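Local atomic coordinates of beta-N-acetylhexosaminidase (Streptomyces plicatus, PDB entry 1JAK), a protein that hydrolyses terminal N-acetylhexosamine residues from glycosides as a family 20 glycoside hydrolase, by substrate-assisted catalysis. Residues T388-S393 / G430-A435; D396-D401 / Y424-A429; R441-P446 / P467-L472; H480-Y485 / P507-T512. One frame throughout, in Å; residues are numbered along the deposited sequence.

Contact 1. Residues T388-S393 / G430-A435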
loop_
_atom_site.group_PDB
_atom_site.type_symbol
_atom_site.label_atom_id
_atom_site.label_comp_id
_atom_site.label_asym_id
_atom_site.label_seq_id
_atom_site.Cartn_x
_atom_site.Cartn_y
_atom_site.Cartn_z
ATOM N N THR A 388 -12.723 5.177 -17.520
ATOM C CA THR A 388 -11.415 5.062 -16.881
ATOM C C THR A 388 -11.605 4.889 -15.379
ATOM O O THR A 388 -12.355 5.636 -14.754
ATOM C CB THR A 388 -10.551 6.319 -17.134
ATOM O OG1 THR A 388 -10.360 6.489 -18.543
ATOM C CG2 THR A 388 -9.187 6.177 -16.460
ATOM N N GLY A 389 -10.933 3.896 -14.801
ATOM C CA GLY A 389 -11.052 3.669 -13.373
ATOM C C GLY A 389 -10.284 4.724 -12.602
ATOM O O GLY A 389 -9.236 5.181 -13.052
ATOM N N LEU A 390 -10.798 5.112 -11.439
ATOM C CA LEU A 390 -10.151 6.130 -10.622
ATOM C C LEU A 390 -9.582 5.606 -9.311
ATOM O O LEU A 390 -10.272 4.930 -8.553
ATOM C CB LEU A 390 -11.142 7.249 -10.302
ATOM C CG LEU A 390 -11.144 8.514 -11.158
ATOM C CD1 LEU A 390 -11.112 8.176 -12.632
ATOM C CD2 LEU A 390 -12.375 9.333 -10.799
ATOM N N ILE A 391 -8.315 5.927 -9.061
ATOM C CA ILE A 391 -7.645 5.553 -7.818
ATOM C C ILE A 391 -7.433 6.896 -7.130
ATOM O O ILE A 391 -6.754 7.769 -7.672
ATOM C CB ILE A 391 -6.273 4.911 -8.081
ATOM C CG1 ILE A 391 -6.449 3.576 -8.810
ATOM C CG2 ILE A 391 -5.534 4.717 -6.764
ATOM C CD1 ILE A 391 -5.179 3.075 -9.470
ATOM N N LEU A 392 -8.011 7.074 -5.949
ATOM C CA LEU A 392 -7.884 8.348 -5.251
ATOM C C LEU A 392 -6.788 8.405 -4.196
ATOM O O LEU A 392 -6.787 7.619 -3.253
ATOM C CB LEU A 392 -9.222 8.722 -4.603
ATOM C CG LEU A 392 -10.420 8.834 -5.552
ATOM C CD1 LEU A 392 -11.659 9.219 -4.756
ATOM C CD2 LEU A 392 -10.136 9.872 -6.633
ATOM N N SER A 393 -5.858 9.342 -4.373
ATOM C CA SER A 393 -4.760 9.554 -3.430
ATOM C C SER A 393 -4.409 11.045 -3.446
ATOM O O SER A 393 -3.315 11.436 -3.863
ATOM C CB SER A 393 -3.532 8.713 -3.817
ATOM O OG SER A 393 -2.989 9.114 -5.064
ATOM N N GLY A 430 -17.948 10.518 -2.995
ATOM C CA GLY A 430 -18.411 11.847 -3.360
ATOM C C GLY A 430 -17.302 12.875 -3.276
ATOM O O GLY A 430 -17.547 14.060 -3.042
ATOM N N TYR A 431 -16.075 12.417 -3.488
ATOM C CA TYR A 431 -14.907 13.281 -3.411
ATOM C C TYR A 431 -14.680 14.193 -4.616
ATOM O O TYR A 431 -14.628 15.417 -4.474
ATOM C CB TYR A 431 -13.657 12.430 -3.187
ATOM C CG TYR A 431 -12.389 13.247 -3.187
ATOM C CD1 TYR A 431 -12.052 14.043 -2.095
ATOM C CD2 TYR A 431 -11.560 13.273 -4.307
ATOM C CE1 TYR A 431 -10.919 14.850 -2.117
ATOM C CE2 TYR A 431 -10.428 14.078 -4.341
ATOM C CZ TYR A 431 -10.118 14.864 -3.244
ATOM O OH TYR A 431 -9.015 15.680 -3.287
ATOM N N LEU A 432 -14.526 13.602 -5.795
ATOM C CA LEU A 432 -14.278 14.382 -7.005
ATOM C C LEU A 432 -15.593 14.833 -7.633
ATOM O O LEU A 432 -16.390 14.012 -8.084
ATOM C CB LEU A 432 -13.476 13.549 -8.010
ATOM C CG LEU A 432 -12.871 14.297 -9.200
ATOM C CD1 LEU A 432 -11.821 15.288 -8.700
ATOM C CD2 LEU A 432 -12.241 13.305 -10.165
ATOM N N PRO A 433 -15.831 16.153 -7.674
ATOM C CA PRO A 433 -17.060 16.707 -8.248
ATOM C C PRO A 433 -17.387 16.168 -9.635
ATOM O O PRO A 433 -16.542 16.176 -10.529
ATOM C CB PRO A 433 -16.783 18.210 -8.270
ATOM C CG PRO A 433 -15.885 18.401 -7.096
ATOM C CD PRO A 433 -14.934 17.233 -7.226
ATOM N N GLY A 434 -18.617 15.694 -9.801
ATOM C CA GLY A 434 -19.055 15.181 -11.087
ATOM C C GLY A 434 -18.589 13.793 -11.478
ATOM O O GLY A 434 -19.003 13.273 -12.512
ATOM N N ALA A 435 -17.732 13.179 -10.667
ATOM C CA ALA A 435 -17.241 11.846 -10.985
ATOM C C ALA A 435 -18.225 10.770 -10.531
ATOM O O ALA A 435 -18.678 10.774 -9.386
ATOM C CB ALA A 435 -15.876 11.620 -10.325
#
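Leu392 holds CG opposite its carbonyl carbon (chi1 -58°), and Tyr431 holds its ring opposite the backbone N (chi1 176°). These torsions bring the two side chains past each other in opposite directions. The contact lies on the outer side of the alpha/beta barrel. It joins strand 389-392 to residues 430-435, in the loop that leads to the next strand, 440-447. Leu392 CD1 is 4.1 Å from Tyr431 CD2 and equally near Tyr431 CB. It meets the base of the ring obliquely.

The second meeting is between Leu390 and Leu432, which cross at about a right angle. No hydrogen bond crosses between the segments; the side-chain contacts are apolar. The loop is shaped by a type II turn from Leu432 to Ala435, in which Ala435 N bonds to Leu432 O at 3.0 Å. Gly434 takes positive phi in this turn. Helix 374-385 lies beside the same group, with Leu390 on Ala384 and Leu432 on Val380. The methyl Leu390 CD2 has two neighbours across the contact: Leu432 CD2 at 4.0 Å and Ala435 CB at 4.2 Å.

Contact 2. Residues D396-D401 / Y424-A429. With IFG ((2R,3R,4S,5R)-2-acetamido-3,4-dihydroxy-5-hydroxymethyl-piperidine), chain F.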
loop_
_atom_site.group_PDB
_atom_site.type_symbol
_atom_site.label_atom_id
_atom_site.label_comp_id
_atom_site.label_asym_id
_atom_site.label_seq_id
_atom_site.Cartn_x
_atom_site.Cartn_y
_atom_site.Cartn_z
ATOM N N ASP A 396 -3.199 16.318 -0.581
ATOM C CA ASP A 396 -3.468 16.992 0.682
ATOM C C ASP A 396 -4.320 16.115 1.600
ATOM O O ASP A 396 -4.980 16.610 2.517
ATOM C CB ASP A 396 -4.149 18.350 0.434
ATOM C CG ASP A 396 -5.485 18.225 -0.282
ATOM O OD1 ASP A 396 -5.778 17.155 -0.857
ATOM O OD2 ASP A 396 -6.241 19.222 -0.281
ATOM N N ARG A 397 -4.290 14.807 1.346
ATOM C CA ARG A 397 -5.047 13.848 2.146
ATOM C C ARG A 397 -4.263 12.580 2.480
ATOM O O ARG A 397 -4.058 12.260 3.652
ATOM C CB ARG A 397 -6.319 13.414 1.412
ATOM C CG ARG A 397 -7.271 14.531 1.043
ATOM C CD ARG A 397 -8.078 14.991 2.230
ATOM N NE ARG A 397 -9.023 16.036 1.845
ATOM C CZ ARG A 397 -9.943 16.543 2.657
ATOM N NH1 ARG A 397 -10.049 16.098 3.902
ATOM N NH2 ARG A 397 -10.750 17.508 2.226
ATOM N N THR A 398 -3.831 11.859 1.447
ATOM C CA THR A 398 -3.141 10.589 1.658
ATOM C C THR A 398 -1.655 10.492 1.324
ATOM O O THR A 398 -1.098 9.393 1.312
ATOM C CB THR A 398 -3.874 9.453 0.920
ATOM O OG1 THR A 398 -3.706 9.608 -0.495
ATOM C CG2 THR A 398 -5.363 9.482 1.253
ATOM N N TYR A 399 -1.014 11.622 1.039
ATOM C CA TYR A 399 0.420 11.614 0.769
ATOM C C TYR A 399 1.082 11.576 2.147
ATOM O O TYR A 399 1.091 12.573 2.874
ATOM C CB TYR A 399 0.816 12.876 -0.007
ATOM C CG TYR A 399 0.824 12.675 -1.507
ATOM C CD1 TYR A 399 -0.116 11.847 -2.127
ATOM C CD2 TYR A 399 1.785 13.295 -2.307
ATOM C CE1 TYR A 399 -0.093 11.635 -3.503
ATOM C CE2 TYR A 399 1.817 13.090 -3.687
ATOM C CZ TYR A 399 0.877 12.255 -4.274
ATOM O OH TYR A 399 0.922 12.011 -5.624
ATOM N N LEU A 400 1.621 10.414 2.508
ATOM C CA LEU A 400 2.231 10.229 3.819
ATOM C C LEU A 400 3.536 10.983 4.062
ATOM O O LEU A 400 4.022 11.025 5.190
ATOM C CB LEU A 400 2.421 8.732 4.086
ATOM C CG LEU A 400 1.117 7.928 4.010
ATOM C CD1 LEU A 400 1.427 6.439 4.034
ATOM C CD2 LEU A 400 0.196 8.301 5.177
ATOM N N ASP A 401 4.103 11.571 3.012
ATOM C CA ASP A 401 5.334 12.342 3.159
ATOM C C ASP A 401 5.019 13.786 3.540
ATOM O O ASP A 401 5.925 14.559 3.845
ATOM C CB ASP A 401 6.136 12.327 1.853
ATOM C CG ASP A 401 5.396 12.997 0.709
ATOM O OD1 ASP A 401 4.214 12.667 0.493
ATOM O OD2 ASP A 401 5.996 13.848 0.019
ATOM N N TYR A 424 -8.187 11.430 7.101
ATOM C CA TYR A 424 -9.282 10.466 7.238
ATOM C C TYR A 424 -10.682 10.961 6.894
ATOM O O TYR A 424 -11.491 10.225 6.323
ATOM C CB TYR A 424 -9.308 9.952 8.685
ATOM C CG TYR A 424 -10.496 9.075 9.037
ATOM C CD1 TYR A 424 -10.495 7.714 8.733
ATOM C CD2 TYR A 424 -11.622 9.608 9.670
ATOM C CE1 TYR A 424 -11.582 6.900 9.052
ATOM C CE2 TYR A 424 -12.723 8.802 9.991
ATOM C CZ TYR A 424 -12.693 7.451 9.681
ATOM O OH TYR A 424 -13.758 6.641 10.008
ATOM N N ASP A 425 -10.957 12.212 7.241
ATOM C CA ASP A 425 -12.284 12.789 7.084
ATOM C C ASP A 425 -12.835 13.154 5.705
ATOM O O ASP A 425 -13.101 14.323 5.423
ATOM C CB ASP A 425 -12.394 13.996 8.018
ATOM C CG ASP A 425 -13.772 14.134 8.633
ATOM O OD1 ASP A 425 -14.615 13.232 8.431
ATOM O OD2 ASP A 425 -14.003 15.144 9.330
ATOM N N TRP A 426 -13.019 12.149 4.856
ATOM C CA TRP A 426 -13.595 12.354 3.532
ATOM C C TRP A 426 -14.203 11.055 3.007
ATOM O O TRP A 426 -13.979 9.983 3.574
ATOM C CB TRP A 426 -12.565 12.925 2.540
ATOM C CG TRP A 426 -11.294 12.143 2.371
ATOM C CD1 TRP A 426 -10.276 12.020 3.274
ATOM C CD2 TRP A 426 -10.893 11.401 1.212
ATOM N NE1 TRP A 426 -9.265 11.251 2.748
ATOM C CE2 TRP A 426 -9.619 10.856 1.484
ATOM C CE3 TRP A 426 -11.486 11.144 -0.031
ATOM C CZ2 TRP A 426 -8.927 10.067 0.558
ATOM C CZ3 TRP A 426 -10.799 10.360 -0.953
ATOM C CH2 TRP A 426 -9.529 9.830 -0.650
ATOM N N ASP A 427 -14.988 11.159 1.937
ATOM C CA ASP A 427 -15.667 10.009 1.345
ATOM C C ASP A 427 -15.259 9.842 -0.117
ATOM O O ASP A 427 -15.565 10.692 -0.953
ATOM C CB ASP A 427 -17.186 10.224 1.449
ATOM C CG ASP A 427 -17.997 9.073 0.871
ATOM O OD1 ASP A 427 -17.410 8.101 0.354
ATOM O OD2 ASP A 427 -19.243 9.151 0.940
ATOM N N PRO A 428 -14.558 8.742 -0.446
ATOM C CA PRO A 428 -14.127 8.508 -1.830
ATOM C C PRO A 428 -15.251 8.584 -2.867
ATOM O O PRO A 428 -15.035 9.033 -3.992
ATOM C CB PRO A 428 -13.506 7.116 -1.766
ATOM C CG PRO A 428 -12.940 7.065 -0.377
ATOM C CD PRO A 428 -14.044 7.688 0.450
ATOM N N ALA A 429 -16.449 8.150 -2.481
ATOM C CA ALA A 429 -17.596 8.138 -3.388
ATOM C C ALA A 429 -18.101 9.505 -3.840
ATOM O O ALA A 429 -18.639 9.635 -4.941
ATOM C CB ALA A 429 -18.742 7.354 -2.755
HETATM N N1 IFG F . 4.953 14.928 -6.557
HETATM C C2 IFG F . 5.719 13.888 -7.292
HETATM C C3 IFG F . 6.467 12.825 -6.389
HETATM C C4 IFG F . 7.090 13.422 -5.110
HETATM C C5 IFG F . 6.011 14.218 -4.371
HETATM C C6 IFG F . 6.445 14.840 -3.048
HETATM C C7 IFG F . 3.639 12.667 -7.778
HETATM C C8 IFG F . 2.667 11.901 -8.640
HETATM C C9 IFG F . 5.417 15.346 -5.225
HETATM N N2 IFG F . 4.819 13.184 -8.232
HETATM O O7 IFG F . 3.316 12.831 -6.610
HETATM O O3 IFG F . 7.479 12.187 -7.156
HETATM O O4 IFG F . 8.146 14.305 -5.485
HETATM O O6 IFG F . 5.327 15.104 -2.208
#
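The Trp426 indole has Arg397 over one face and Thr398 at its edge. Arg397 CD makes a CH-pi contact, 4.1 Å from the centroid of the five-membered ring and 23° off its normal. Thr398 CG2 reaches the rim at Trp426 CZ2, 3.7 Å away. The guanidinium of Arg397 has Trp426 CB over one face. Its plane is turned 43° from the indole, so the two do not stack flat. The arginine chain bends at chi2 (-78°), which lays its methylenes along the ring. The charged end is held by Arg422 O at NH1 and by a salt bridge from NH2 to Asp370. Trp426 NE1 is bonded to Ser423 O. An alanine in place of Trp426 would probably leave the Arg397 methylenes and the Thr398 methyl without their apolar support, and Ser423 O without this donor.

Residues 396-401 also reach the active site. Tyr399 OH donates to the acetamido oxygen O7 of the bound inhibitor (2.7 Å), near the plane of the tyrosine ring. Asp401 OD2 accepts from the inhibitor hydroxyl O6 at 2.6 Å. Thr398 OG1 bonds to Glu444 O on strand 440-447. Thr398 also touches Val469 and Trp426 touches Leu472, so the contact borders both that strand and helix 465-474, and its second segment leaves the end of helix 420-424.

Contact 3. Residues R441-P446 / P467-L472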
loop_
_atom_site.group_PDB
_atom_site.type_symbol
_atom_site.label_atom_id
_atom_site.label_comp_id
_atom_site.label_asym_id
_atom_site.label_seq_id
_atom_site.Cartn_x
_atom_site.Cartn_y
_atom_site.Cartn_z
ATOM N N ARG A 441 -12.300 3.141 -8.100
ATOM C CA ARG A 441 -11.813 1.788 -7.843
ATOM C C ARG A 441 -11.320 1.634 -6.413
ATOM O O ARG A 441 -11.329 0.537 -5.854
ATOM C CB ARG A 441 -10.667 1.445 -8.800
ATOM C CG ARG A 441 -11.028 1.506 -10.274
ATOM C CD ARG A 441 -12.172 0.566 -10.618
ATOM N NE ARG A 441 -12.422 0.537 -12.056
ATOM C CZ ARG A 441 -11.616 -0.039 -12.945
ATOM N NH1 ARG A 441 -10.506 -0.645 -12.544
ATOM N NH2 ARG A 441 -11.916 -0.001 -14.236
ATOM N N GLY A 442 -10.879 2.738 -5.822
ATOM C CA GLY A 442 -10.388 2.679 -4.463
ATOM C C GLY A 442 -9.472 3.830 -4.115
ATOM O O GLY A 442 -9.537 4.900 -4.722
ATOM N N VAL A 443 -8.594 3.593 -3.148
ATOM C CA VAL A 443 -7.685 4.623 -2.669
ATOM C C VAL A 443 -6.256 4.118 -2.528
ATOM O O VAL A 443 -6.003 2.917 -2.563
ATOM C CB VAL A 443 -8.143 5.133 -1.288
ATOM C CG1 VAL A 443 -9.577 5.639 -1.369
ATOM C CG2 VAL A 443 -8.048 4.000 -0.255
ATOM N N GLU A 444 -5.324 5.050 -2.362
ATOM C CA GLU A 444 -3.926 4.699 -2.175
ATOM C C GLU A 444 -3.255 5.723 -1.276
ATOM O O GLU A 444 -3.606 6.902 -1.298
ATOM C CB GLU A 444 -3.184 4.638 -3.516
ATOM C CG GLU A 444 -1.710 4.264 -3.359
ATOM C CD GLU A 444 -1.033 3.911 -4.673
ATOM O OE1 GLU A 444 -1.507 2.981 -5.358
ATOM O OE2 GLU A 444 -0.023 4.560 -5.016
ATOM N N ALA A 445 -2.298 5.259 -0.478
ATOM C CA ALA A 445 -1.540 6.128 0.418
ATOM C C ALA A 445 -0.075 6.065 -0.008
ATOM O O ALA A 445 0.643 5.133 0.354
ATOM C CB ALA A 445 -1.688 5.658 1.860
ATOM N N PRO A 446 0.384 7.049 -0.798
ATOM C CA PRO A 446 1.782 7.048 -1.247
ATOM C C PRO A 446 2.744 7.625 -0.218
ATOM O O PRO A 446 2.432 8.615 0.446
ATOM C CB PRO A 446 1.753 7.918 -2.510
ATOM C CG PRO A 446 0.290 7.939 -2.916
ATOM C CD PRO A 446 -0.409 8.001 -1.591
ATOM N N PRO A 467 -3.407 3.667 8.745
ATOM C CA PRO A 467 -4.621 2.886 9.016
ATOM C C PRO A 467 -5.887 3.577 8.506
ATOM O O PRO A 467 -6.833 2.920 8.064
ATOM C CB PRO A 467 -4.628 2.758 10.543
ATOM C CG PRO A 467 -3.181 2.880 10.914
ATOM C CD PRO A 467 -2.687 3.969 9.995
ATOM N N GLY A 468 -5.895 4.904 8.576
ATOM C CA GLY A 468 -7.048 5.670 8.136
ATOM C C GLY A 468 -7.366 5.512 6.662
ATOM O O GLY A 468 -8.530 5.370 6.286
ATOM N N VAL A 469 -6.340 5.541 5.817
ATOM C CA VAL A 469 -6.562 5.392 4.383
ATOM C C VAL A 469 -7.043 3.972 4.086
ATOM O O VAL A 469 -7.841 3.751 3.173
ATOM C CB VAL A 469 -5.284 5.692 3.586
ATOM C CG1 VAL A 469 -5.577 5.637 2.087
ATOM C CG2 VAL A 469 -4.752 7.071 3.976
ATOM N N ALA A 470 -6.558 3.010 4.866
ATOM C CA ALA A 470 -6.973 1.625 4.693
ATOM C C ALA A 470 -8.465 1.524 4.999
ATOM O O ALA A 470 -9.202 0.811 4.315
ATOM C CB ALA A 470 -6.180 0.715 5.628
ATOM N N GLU A 471 -8.910 2.239 6.028
ATOM C CA GLU A 471 -10.322 2.218 6.390
ATOM C C GLU A 471 -11.177 2.808 5.274
ATOM O O GLU A 471 -12.241 2.280 4.954
ATOM C CB GLU A 471 -10.578 2.985 7.691
ATOM C CG GLU A 471 -12.069 3.084 8.027
ATOM C CD GLU A 471 -12.347 3.127 9.517
ATOM O OE1 GLU A 471 -11.733 2.329 10.256
ATOM O OE2 GLU A 471 -13.190 3.945 9.949
ATOM N N LEU A 472 -10.719 3.904 4.677
ATOM C CA LEU A 472 -11.474 4.520 3.593
ATOM C C LEU A 472 -11.645 3.525 2.451
ATOM O O LEU A 472 -12.678 3.499 1.786
ATOM C CB LEU A 472 -10.762 5.779 3.086
ATOM C CG LEU A 472 -10.665 6.937 4.081
ATOM C CD1 LEU A 472 -9.947 8.110 3.425
ATOM C CD2 LEU A 472 -12.058 7.358 4.523
#
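Val469 CG1 lies over the neighbouring side chains of Val443 and Ala445. It is 3.8 Å from Val443 CG2 and 3.9 Å from Ala445 CB. CG1 stands opposite the backbone N of Val469 (chi1 -176°), and this directs the branch at the strand. The other branch, CG2, meets Ala445 CB at 4.0 Å. The alanine methyl therefore has both branches of the valine beside it. Val443 and Val469 slide past each other in opposite directions. Val443 CG2 also approaches the main chain of the helix, 3.4 Å from Val469 O. This is a close van der Waals contact. Behind the side chains, Glu444 C is 4.1 Å from Val469 CG1, so the valine also rests on the strand backbone between its two partners.

In the alpha/beta barrel, strand 440-447 is the last strand, and helix 465-474 packs on its outer side. The two segment axes approach to 8.0 Å and run nearly antiparallel, at 173°. Small side chains on the strand fit this spacing. Residues alternate along it: Val443 and Ala445 point toward the helix, and Glu444 points away from it. The Glu444 carboxylate is buried, and its oxygens are bonded to Ser161 and His192. On both sides the strand is joined by backbone hydrogen bonds, to Trp159 and Ser161 on strand 159-165 and to Leu390 and Leu392 on strand 389-392. Beyond the contact, Val469 also touches Tyr188. Leu472 also points toward the strand, with its CB 4.6 Å from Val443 CG1.

Contact 4. Residues H480-Y485 / P507-T512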
loop_
_atom_site.group_PDB
_atom_site.type_symbol
_atom_site.label_atom_id
_atom_site.label_comp_id
_atom_site.label_asym_id
_atom_site.label_seq_id
_atom_site.Cartn_x
_atom_site.Cartn_y
_atom_site.Cartn_z
ATOM N N HIS A 480 -18.095 5.447 8.737
ATOM C CA HIS A 480 -17.181 6.587 8.753
ATOM C C HIS A 480 -17.617 7.695 9.705
ATOM O O HIS A 480 -18.717 8.238 9.587
ATOM C CB HIS A 480 -17.021 7.148 7.336
ATOM C CG HIS A 480 -15.971 8.208 7.224
ATOM N ND1 HIS A 480 -16.199 9.523 7.573
ATOM C CD2 HIS A 480 -14.676 8.141 6.833
ATOM C CE1 HIS A 480 -15.088 10.219 7.402
ATOM N NE2 HIS A 480 -14.149 9.404 6.956
ATOM N N ASP A 481 -16.740 8.024 10.650
ATOM C CA ASP A 481 -17.005 9.061 11.640
ATOM C C ASP A 481 -15.732 9.338 12.426
ATOM O O ASP A 481 -15.241 8.468 13.142
ATOM C CB ASP A 481 -18.106 8.615 12.604
ATOM C CG ASP A 481 -18.419 9.665 13.648
ATOM O OD1 ASP A 481 -18.880 10.762 13.266
ATOM O OD2 ASP A 481 -18.201 9.396 14.848
ATOM N N TRP A 482 -15.207 10.552 12.302
ATOM C CA TRP A 482 -13.977 10.915 12.993
ATOM C C TRP A 482 -14.010 10.766 14.512
ATOM O O TRP A 482 -13.097 10.185 15.096
ATOM C CB TRP A 482 -13.568 12.348 12.628
ATOM C CG TRP A 482 -12.438 12.858 13.463
ATOM C CD1 TRP A 482 -12.502 13.820 14.432
ATOM C CD2 TRP A 482 -11.086 12.386 13.456
ATOM N NE1 TRP A 482 -11.276 13.971 15.031
ATOM C CE2 TRP A 482 -10.387 13.104 14.452
ATOM C CE3 TRP A 482 -10.396 11.422 12.707
ATOM C CZ2 TRP A 482 -9.029 12.888 14.721
ATOM C CZ3 TRP A 482 -9.045 11.208 12.974
ATOM C CH2 TRP A 482 -8.378 11.940 13.976
ATOM N N ASP A 483 -15.050 11.286 15.155
ATOM C CA ASP A 483 -15.127 11.206 16.611
ATOM C C ASP A 483 -15.021 9.793 17.168
ATOM O O ASP A 483 -14.430 9.590 18.230
ATOM C CB ASP A 483 -16.407 11.872 17.126
ATOM C CG ASP A 483 -16.373 13.382 16.983
ATOM O OD1 ASP A 483 -15.263 13.955 16.989
ATOM O OD2 ASP A 483 -17.455 13.999 16.883
ATOM N N THR A 484 -15.586 8.816 16.467
ATOM C CA THR A 484 -15.511 7.439 16.941
ATOM C C THR A 484 -14.272 6.740 16.387
ATOM O O THR A 484 -13.705 5.867 17.039
ATOM C CB THR A 484 -16.784 6.633 16.580
ATOM O OG1 THR A 484 -17.044 6.727 15.176
ATOM C CG2 THR A 484 -17.985 7.173 17.351
ATOM N N TYR A 485 -13.845 7.133 15.190
ATOM C CA TYR A 485 -12.652 6.539 14.593
ATOM C C TYR A 485 -11.414 6.876 15.422
ATOM O O TYR A 485 -10.558 6.018 15.647
ATOM C CB TYR A 485 -12.434 7.051 13.163
ATOM C CG TYR A 485 -11.103 6.613 12.579
ATOM C CD1 TYR A 485 -10.886 5.285 12.210
ATOM C CD2 TYR A 485 -10.040 7.510 12.464
ATOM C CE1 TYR A 485 -9.641 4.857 11.744
ATOM C CE2 TYR A 485 -8.785 7.092 11.999
ATOM C CZ TYR A 485 -8.597 5.766 11.645
ATOM O OH TYR A 485 -7.364 5.335 11.213
ATOM N N PRO A 507 -2.062 15.540 18.397
ATOM C CA PRO A 507 -2.879 16.056 19.498
ATOM C C PRO A 507 -4.376 15.879 19.230
ATOM O O PRO A 507 -5.197 16.050 20.133
ATOM C CB PRO A 507 -2.457 17.524 19.577
ATOM C CG PRO A 507 -2.103 17.847 18.155
ATOM C CD PRO A 507 -1.326 16.626 17.729
ATOM N N GLN A 508 -4.724 15.534 17.992
ATOM C CA GLN A 508 -6.126 15.334 17.616
ATOM C C GLN A 508 -6.644 13.973 18.069
ATOM O O GLN A 508 -7.849 13.725 18.055
ATOM C CB GLN A 508 -6.304 15.413 16.096
ATOM C CG GLN A 508 -5.766 16.664 15.422
ATOM C CD GLN A 508 -6.085 16.677 13.937
ATOM O OE1 GLN A 508 -6.035 15.638 13.278
ATOM N NE2 GLN A 508 -6.407 17.854 13.403
ATOM N N VAL A 509 -5.728 13.097 18.462
ATOM C CA VAL A 509 -6.080 11.743 18.880
ATOM C C VAL A 509 -5.864 11.528 20.378
ATOM O O VAL A 509 -4.794 11.823 20.903
ATOM C CB VAL A 509 -5.235 10.715 18.097
ATOM C CG1 VAL A 509 -5.623 9.300 18.489
ATOM C CG2 VAL A 509 -5.416 10.932 16.599
ATOM N N PRO A 510 -6.883 11.000 21.081
ATOM C CA PRO A 510 -6.808 10.746 22.525
ATOM C C PRO A 510 -6.109 9.427 22.848
ATOM O O PRO A 510 -6.715 8.512 23.406
ATOM C CB PRO A 510 -8.274 10.741 22.937
ATOM C CG PRO A 510 -8.920 10.065 21.774
ATOM C CD PRO A 510 -8.236 10.709 20.570
ATOM N N TRP A 511 -4.826 9.357 22.506
ATOM C CA TRP A 511 -3.999 8.167 22.699
ATOM C C TRP A 511 -4.184 7.393 23.999
ATOM O O TRP A 511 -4.200 7.970 25.084
ATOM C CB TRP A 511 -2.526 8.543 22.540
ATOM C CG TRP A 511 -2.258 9.200 21.230
ATOM C CD1 TRP A 511 -1.980 10.519 21.012
ATOM C CD2 TRP A 511 -2.306 8.581 19.941
ATOM N NE1 TRP A 511 -1.852 10.761 19.666
ATOM C CE2 TRP A 511 -2.050 9.588 18.985
ATOM C CE3 TRP A 511 -2.545 7.272 19.501
ATOM C CZ2 TRP A 511 -2.025 9.328 17.611
ATOM C CZ3 TRP A 511 -2.522 7.012 18.135
ATOM C CH2 TRP A 511 -2.262 8.038 17.205
ATOM N N THR A 512 -4.312 6.073 23.867
ATOM C CA THR A 512 -4.486 5.180 25.008
ATOM C C THR A 512 -3.115 4.801 25.563
ATOM O O THR A 512 -2.112 5.027 24.853
ATOM C CB THR A 512 -5.225 3.881 24.589
ATOM O OG1 THR A 512 -6.516 4.213 24.063
ATOM C CG2 THR A 512 -5.395 2.948 25.781
ATOM O OXT THR A 512 -3.061 4.271 26.694
HETATM O O HOH W 1 -10.016 15.346 17.362
#
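Trp482 turns the edge of its indole toward Gln508 O, and crosses the side chains of Gln508 and Val509 at about a right angle. Gln508 O lies near the indole plane, 3.6 Å from Trp482 CZ2. The same ring carbon is 4.0 Å from Gln508 CB. The planes of the indole and the glutamine amide are 60° apart, and the amide end turns to another partner: its OE1 bonds to Gln421 N. Val509 CG2 approaches Trp482 CH2 obliquely, at 4.1 Å. Its other branch, CG1, sits over the centre of the Trp511 ring.

One water completes the contact. It lies at the indole edge, in plane. It accepts from Trp482 NE1 at 3.0 Å and donates to Gln508 O at 2.8 Å, so the buried N-H is tied to the backbone of the C-terminal tail. The indole is placed by the torsion that sets CG opposite the backbone N (chi1 171°). Trp482 begins a helix, and Asp481 is its N-cap. Asp481 OD2 accepts from Thr484 N at 3.1 Å, from above the carboxylate plane.

The tail thus closes back on the start of helix 482-490. Val509 also touches Leu489 and Ala490 on that helix. Trp482 rests on Val420, Gln421 and Tyr424, so the contact joins helix 482-490, helix 420-424 and the end of the chain.

In the fold
Contacts 1, 2 and 3 lie in the catalytic barrel. Contact 2 is nested in the loop that contact 1 closes; contacts 3 and 4 follow in series. Contacts 1 and 3 share the parallel sheet through neighbouring strands 389-392 and 440-447, with centres about 13 Å apart. Contacts 2 and 3 are closest, about 7 Å between centres. Contact 4 stands at the periphery, its centre about 26 Å from that of contact 1 and 17 Å from that of contact 3. His480 and Tyr485 meet Tyr424 of contact 2, about 15 Å away between centres, and also touch helix 465-474 of contact 3. The C-terminal tail is linked through helices to the loop whose Tyr399 and Asp401 bind the inhibitor.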